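SeviL (Septifer virgatus, PDB 6LF1) probably acts as a carbohydrate-binding lectin of a marine mussel, built, as in R-type lectins, on a beta-trefoil fold. Local coordinates at residues F64-G69 against I77-T82; V7-C12 against W45-S50. All coordinates share one frame; numbering follows the deposited sequence.

Interaction 1: residues F64-G69 against I77-T82; sequences FLQYNG and IEQDTT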
loop_
_atom_site.group_PDB
_atom_site.type_symbol
_atom_site.label_atom_id
_atom_site.label_comp_id
_atom_site.label_asym_id
_atom_site.label_seq_id
_atom_site.Cartn_x
_atom_site.Cartn_y
_atom_site.Cartn_z
ATOM N N PHE A 64 17.307 10.827 7.482
ATOM C CA PHE A 64 17.418 9.375 7.388
ATOM C C PHE A 64 16.888 8.703 8.643
ATOM O O PHE A 64 17.188 9.128 9.757
ATOM C CB PHE A 64 18.873 8.937 7.188
ATOM C CG PHE A 64 19.508 9.504 5.966
ATOM C CD1 PHE A 64 19.326 8.901 4.734
ATOM C CD2 PHE A 64 20.279 10.650 6.043
ATOM C CE1 PHE A 64 19.907 9.423 3.603
ATOM C CE2 PHE A 64 20.860 11.176 4.915
ATOM C CZ PHE A 64 20.675 10.564 3.691
ATOM N N LEU A 65 16.142 7.614 8.457
ATOM C CA LEU A 65 15.626 6.848 9.584
ATOM C C LEU A 65 16.752 6.098 10.288
ATOM O O LEU A 65 17.535 5.389 9.650
ATOM C CB LEU A 65 14.560 5.860 9.098
ATOM C CG LEU A 65 13.805 5.095 10.187
ATOM C CD1 LEU A 65 12.824 6.013 10.897
ATOM C CD2 LEU A 65 13.074 3.893 9.601
ATOM N N GLN A 66 16.843 6.256 11.604
ATOM C CA GLN A 66 17.908 5.622 12.367
ATOM C C GLN A 66 17.346 4.990 13.635
ATOM O O GLN A 66 16.225 5.274 14.072
ATOM C CB GLN A 66 19.010 6.630 12.730
ATOM C CG GLN A 66 18.568 7.653 13.753
ATOM C CD GLN A 66 19.732 8.369 14.442
ATOM O OE1 GLN A 66 20.710 7.741 14.857
ATOM N NE2 GLN A 66 19.627 9.687 14.558
ATOM N N TYR A 67 18.160 4.136 14.241
ATOM C CA TYR A 67 17.874 3.568 15.551
ATOM C C TYR A 67 19.146 3.656 16.375
ATOM O O TYR A 67 20.185 3.142 15.959
ATOM C CB TYR A 67 17.402 2.122 15.442
ATOM C CG TYR A 67 17.171 1.475 16.787
ATOM C CD1 TYR A 67 16.265 2.016 17.697
ATOM C CD2 TYR A 67 17.855 0.322 17.151
ATOM C CE1 TYR A 67 16.052 1.426 18.925
ATOM C CE2 TYR A 67 17.644 -0.277 18.381
ATOM C CZ TYR A 67 16.743 0.287 19.262
ATOM O OH TYR A 67 16.532 -0.300 20.485
ATOM N N ASN A 68 19.072 4.309 17.535
ATOM C CA ASN A 68 20.268 4.584 18.318
ATOM C C ASN A 68 20.417 3.657 19.520
ATOM O O ASN A 68 21.171 3.970 20.446
ATOM C CB ASN A 68 20.277 6.050 18.764
ATOM C CG ASN A 68 19.193 6.360 19.784
ATOM O OD1 ASN A 68 18.431 5.483 20.189
ATOM N ND2 ASN A 68 19.141 7.615 20.220
ATOM N N GLY A 69 19.710 2.527 19.529
ATOM C CA GLY A 69 19.704 1.627 20.662
ATOM C C GLY A 69 18.690 1.961 21.735
ATOM O O GLY A 69 18.478 1.142 22.646
ATOM N N ILE A 77 22.210 13.220 9.103
ATOM C CA ILE A 77 23.373 12.702 8.398
ATOM C C ILE A 77 23.251 11.189 8.277
ATOM O O ILE A 77 22.624 10.530 9.113
ATOM C CB ILE A 77 24.667 13.112 9.146
ATOM C CG1 ILE A 77 24.803 14.632 9.127
ATOM C CG2 ILE A 77 25.910 12.445 8.563
ATOM C CD1 ILE A 77 24.748 15.227 7.743
ATOM N N GLU A 78 23.859 10.638 7.223
ATOM C CA GLU A 78 23.907 9.189 7.027
ATOM C C GLU A 78 24.974 8.599 7.952
ATOM O O GLU A 78 26.110 8.320 7.560
ATOM C CB GLU A 78 24.168 8.849 5.564
ATOM C CG GLU A 78 24.093 7.354 5.270
ATOM C CD GLU A 78 24.228 7.021 3.790
ATOM O OE1 GLU A 78 24.789 5.945 3.469
ATOM O OE2 GLU A 78 23.768 7.829 2.952
ATOM N N GLN A 79 24.590 8.410 9.211
ATOM C CA GLN A 79 25.423 7.719 10.179
ATOM C C GLN A 79 25.258 6.209 10.028
ATOM O O GLN A 79 24.339 5.722 9.368
ATOM C CB GLN A 79 25.055 8.135 11.604
ATOM C CG GLN A 79 24.866 9.616 11.818
ATOM C CD GLN A 79 24.450 9.933 13.242
ATOM O OE1 GLN A 79 25.201 9.683 14.189
ATOM N NE2 GLN A 79 23.242 10.472 13.405
ATOM N N ASP A 80 26.164 5.459 10.666
ATOM C CA ASP A 80 26.062 4.000 10.660
ATOM C C ASP A 80 24.707 3.524 11.165
ATOM O O ASP A 80 24.204 2.488 10.714
ATOM C CB ASP A 80 27.163 3.376 11.520
ATOM C CG ASP A 80 28.529 3.458 10.876
ATOM O OD1 ASP A 80 28.630 3.991 9.750
ATOM O OD2 ASP A 80 29.505 2.981 11.500
ATOM N N THR A 81 24.113 4.259 12.107
ATOM C CA THR A 81 22.822 3.888 12.676
ATOM C C THR A 81 21.675 4.011 11.679
ATOM O O THR A 81 20.557 3.590 12.001
ATOM C CB THR A 81 22.512 4.755 13.904
ATOM O OG1 THR A 81 22.589 6.142 13.551
ATOM C CG2 THR A 81 23.492 4.482 15.007
ATOM N N THR A 82 21.915 4.587 10.506
ATOM C CA THR A 82 20.892 4.714 9.478
ATOM C C THR A 82 20.893 3.544 8.503
ATOM O O THR A 82 20.140 3.580 7.525
ATOM C CB THR A 82 21.059 6.030 8.689
ATOM O OG1 THR A 82 22.267 6.008 7.918
ATOM C CG2 THR A 82 21.083 7.231 9.616
HETATM O O HOH W 1 18.127 5.239 6.947
#
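The polar part of this contact begins where Thr81 lies alongside Gln66. Thr81 OG1 donates to Gln66 OE1 at 2.8 Å, coming from above the carbonyl plane, about 41° out of it. Gln66 CG is tucked over the backbone (chi1 70°), and the extended chain beyond it carries the amide to the threonine. The other end of the amide is also engaged, since NE2 bonds to Met74 O on the adjacent strand. A leucine here would probably leave the Thr81 hydroxyl without its acceptor and Met74 O without its donor, weakening one of several ties between loop and strand.

Backbone contacts reinforce this link. Tyr67 N gives a weak bond to Thr81 O (3.3 Å), which also accepts from Asn100, and Thr82 CA approaches Leu65 O at 3.4 Å. A water sits 2.8 Å from Leu65 O and 2.7 Å from Thr82 O, bridging the strand and the loop.

Apolar packing flanks the polar centre. Thr82 CG2 rests on Phe64 CB at 3.7 Å and on Gln66 CB, while Glu78 CB lies over one face of the Phe64 ring, nearer the ring's margin than its middle.

The loop itself makes an inverse gamma turn at Glu78 followed by the short 3-10 segment 80-82; in what is probably a beta-trefoil, this packs the connection between strands 72-75 and 84-88 against strand 63-67.

Interaction 2: residues V7-C12 against W45-S50; sequences VTIGKC and WSFQKS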
loop_
_atom_site.group_PDB
_atom_site.type_symbol
_atom_site.label_atom_id
_atom_site.label_comp_id
_atom_site.label_asym_id
_atom_site.label_seq_id
_atom_site.Cartn_x
_atom_site.Cartn_y
_atom_site.Cartn_z
ATOM N N VAL A 7 11.926 -5.574 -4.437
ATOM C CA VAL A 7 12.869 -4.748 -3.690
ATOM C C VAL A 7 12.933 -3.345 -4.297
ATOM O O VAL A 7 13.878 -3.015 -5.017
ATOM C CB VAL A 7 14.265 -5.399 -3.659
ATOM C CG1 VAL A 7 15.113 -4.791 -2.548
ATOM C CG2 VAL A 7 14.148 -6.913 -3.505
ATOM N N THR A 8 11.925 -2.527 -3.994
ATOM C CA THR A 8 11.793 -1.210 -4.613
ATOM C C THR A 8 12.976 -0.309 -4.264
ATOM O O THR A 8 13.458 -0.307 -3.127
ATOM C CB THR A 8 10.484 -0.544 -4.157
ATOM O OG1 THR A 8 9.365 -1.379 -4.487
ATOM C CG2 THR A 8 10.303 0.832 -4.812
ATOM N N ILE A 9 13.446 0.456 -5.251
ATOM C CA ILE A 9 14.452 1.498 -5.053
ATOM C C ILE A 9 13.893 2.805 -5.600
ATOM O O ILE A 9 13.448 2.861 -6.751
ATOM C CB ILE A 9 15.791 1.161 -5.738
ATOM C CG1 ILE A 9 16.461 -0.038 -5.066
ATOM C CG2 ILE A 9 16.722 2.370 -5.713
ATOM C CD1 ILE A 9 16.862 0.213 -3.629
ATOM N N GLY A 10 13.926 3.857 -4.781
ATOM C CA GLY A 10 13.296 5.118 -5.108
ATOM C C GLY A 10 12.178 5.439 -4.130
ATOM O O GLY A 10 12.191 4.982 -2.981
ATOM N N LYS A 11 11.188 6.189 -4.616
ATOM C CA LYS A 11 10.097 6.656 -3.768
ATOM C C LYS A 11 9.097 5.534 -3.496
ATOM O O LYS A 11 8.601 4.893 -4.429
ATOM C CB LYS A 11 9.379 7.841 -4.419
ATOM C CG LYS A 11 10.267 9.052 -4.719
ATOM C CD LYS A 11 10.445 9.945 -3.497
ATOM C CE LYS A 11 11.237 11.199 -3.843
ATOM N NZ LYS A 11 12.579 10.840 -4.373
ATOM N N CYS A 12 8.760 5.339 -2.220
ATOM C CA CYS A 12 7.929 4.208 -1.820
ATOM C C CYS A 12 7.162 4.519 -0.538
ATOM O O CYS A 12 7.545 5.379 0.256
ATOM C CB CYS A 12 8.777 2.954 -1.602
ATOM S SG CYS A 12 10.023 3.174 -0.303
ATOM N N TRP A 45 8.699 7.703 1.152
ATOM C CA TRP A 45 10.094 7.624 1.555
ATOM C C TRP A 45 10.977 7.394 0.338
ATOM O O TRP A 45 10.517 6.940 -0.710
ATOM C CB TRP A 45 10.299 6.488 2.567
ATOM C CG TRP A 45 9.533 6.660 3.838
ATOM C CD1 TRP A 45 8.196 6.401 4.046
ATOM C CD2 TRP A 45 10.048 7.130 5.088
ATOM N NE1 TRP A 45 7.860 6.685 5.348
ATOM C CE2 TRP A 45 8.978 7.134 6.008
ATOM C CE3 TRP A 45 11.314 7.562 5.519
ATOM C CZ2 TRP A 45 9.131 7.542 7.333
ATOM C CZ3 TRP A 45 11.469 7.961 6.838
ATOM C CH2 TRP A 45 10.383 7.946 7.735
ATOM N N SER A 46 12.263 7.715 0.488
ATOM C CA SER A 46 13.270 7.384 -0.512
ATOM C C SER A 46 14.065 6.191 0.004
ATOM O O SER A 46 14.765 6.288 1.016
ATOM C CB SER A 46 14.173 8.582 -0.800
ATOM O OG SER A 46 15.092 8.263 -1.827
ATOM N N PHE A 47 13.933 5.062 -0.673
ATOM C CA PHE A 47 14.650 3.848 -0.316
ATOM C C PHE A 47 15.846 3.724 -1.247
ATOM O O PHE A 47 15.673 3.564 -2.459
ATOM C CB PHE A 47 13.735 2.633 -0.439
ATOM C CG PHE A 47 14.264 1.413 0.223
ATOM C CD1 PHE A 47 14.157 1.258 1.593
ATOM C CD2 PHE A 47 14.870 0.415 -0.520
ATOM C CE1 PHE A 47 14.644 0.132 2.215
ATOM C CE2 PHE A 47 15.356 -0.718 0.098
ATOM C CZ PHE A 47 15.242 -0.860 1.462
ATOM N N GLN A 48 17.056 3.804 -0.690
ATOM C CA GLN A 48 18.260 3.876 -1.501
ATOM C C GLN A 48 19.303 2.881 -1.007
ATOM O O GLN A 48 19.321 2.503 0.166
ATOM C CB GLN A 48 18.848 5.293 -1.485
ATOM C CG GLN A 48 17.911 6.368 -2.030
ATOM C CD GLN A 48 17.567 6.158 -3.502
ATOM O OE1 GLN A 48 18.294 5.485 -4.234
ATOM N NE2 GLN A 48 16.450 6.734 -3.938
ATOM N N LYS A 49 20.166 2.447 -1.921
ATOM C CA LYS A 49 21.321 1.660 -1.512
ATOM C C LYS A 49 22.276 2.548 -0.727
ATOM O O LYS A 49 22.457 3.724 -1.049
ATOM C CB LYS A 49 22.034 1.060 -2.730
ATOM C CG LYS A 49 21.234 -0.018 -3.467
ATOM C CD LYS A 49 22.043 -0.631 -4.612
ATOM C CE LYS A 49 21.201 -1.586 -5.455
ATOM N NZ LYS A 49 21.898 -2.006 -6.712
ATOM N N SER A 50 22.879 1.988 0.313
ATOM C CA SER A 50 23.812 2.741 1.137
ATOM C C SER A 50 25.232 2.670 0.574
ATOM O O SER A 50 25.500 2.042 -0.453
ATOM C CB SER A 50 23.804 2.207 2.565
ATOM O OG SER A 50 24.492 0.966 2.632
HETATM O O HOH W 2 14.304 8.537 -4.506
#
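Gly10 and Phe47 exchange two backbone hydrogen bonds, the first of two such antiparallel pairs joining the N-terminal segment to strand 45-49 of what is probably a beta-trefoil; Cys12 and Trp45 form the second, and Lys11 and Ser46 lie between them as a non-hydrogen-bonded pair. Phe47 N to Gly10 O is nearly straight (178°), although the donor stands above the carbonyl plane, whereas Gly10 N reaches Phe47 O within the plane. Gly10 adopts backbone angles at which a side chain would jam against the preceding carbonyl.

Phe47 can be followed outward atom by atom. Its CB touches Cys12 SG at 3.8 Å and lies equally near Gly10 O. With CG anti to the backbone N (chi1 -165°), the ring is directed to the backbone at Thr8: CG passes 3.9 Å from Thr8 O, and CD2 comes within 3.1 Å of that same oxygen. CD2 also meets Ile9 CD1 at 3.7 Å, the methyl touching the ring at its edge, and CE2 stays within van der Waals range of both. Beyond this contact Tyr56 stacks on the ring, and Leu86 and Leu128 add apolar neighbours.

Trp45, probably the tryptophan of a QxW motif common in this family, sends its indole away from the N-terminal segment, NE1 bonding to Ala23 O. On the face opposite Phe47, the bent chain of Lys11 brings NZ to a water at 2.9 Å, and that water lies 2.8 Å from Ser46 OG.

Both contacts reach one antiparallel sheet, but at different strands: interaction 2 engages strand 45-49, whose far side is paired by 7-12, while interaction 1 engages the inner strand 63-67. Their centres lie about 16 Å apart. Each is partly buried. Interaction 2 is built mainly on regular main-chain pairing, with one sheet face turned to the apolar interior and the other to water; interaction 1 depends more on side chains, with a hydroxyl-to-amide bond, a bridging water and one weak main-chain bond holding an irregular loop. The residues of interaction 2 all precede those of interaction 1 in the sequence. They nevertheless meet in space, where Glu78 OE1 packs 4.0 Å from Ser50 CB, just past the end of strand 45-49.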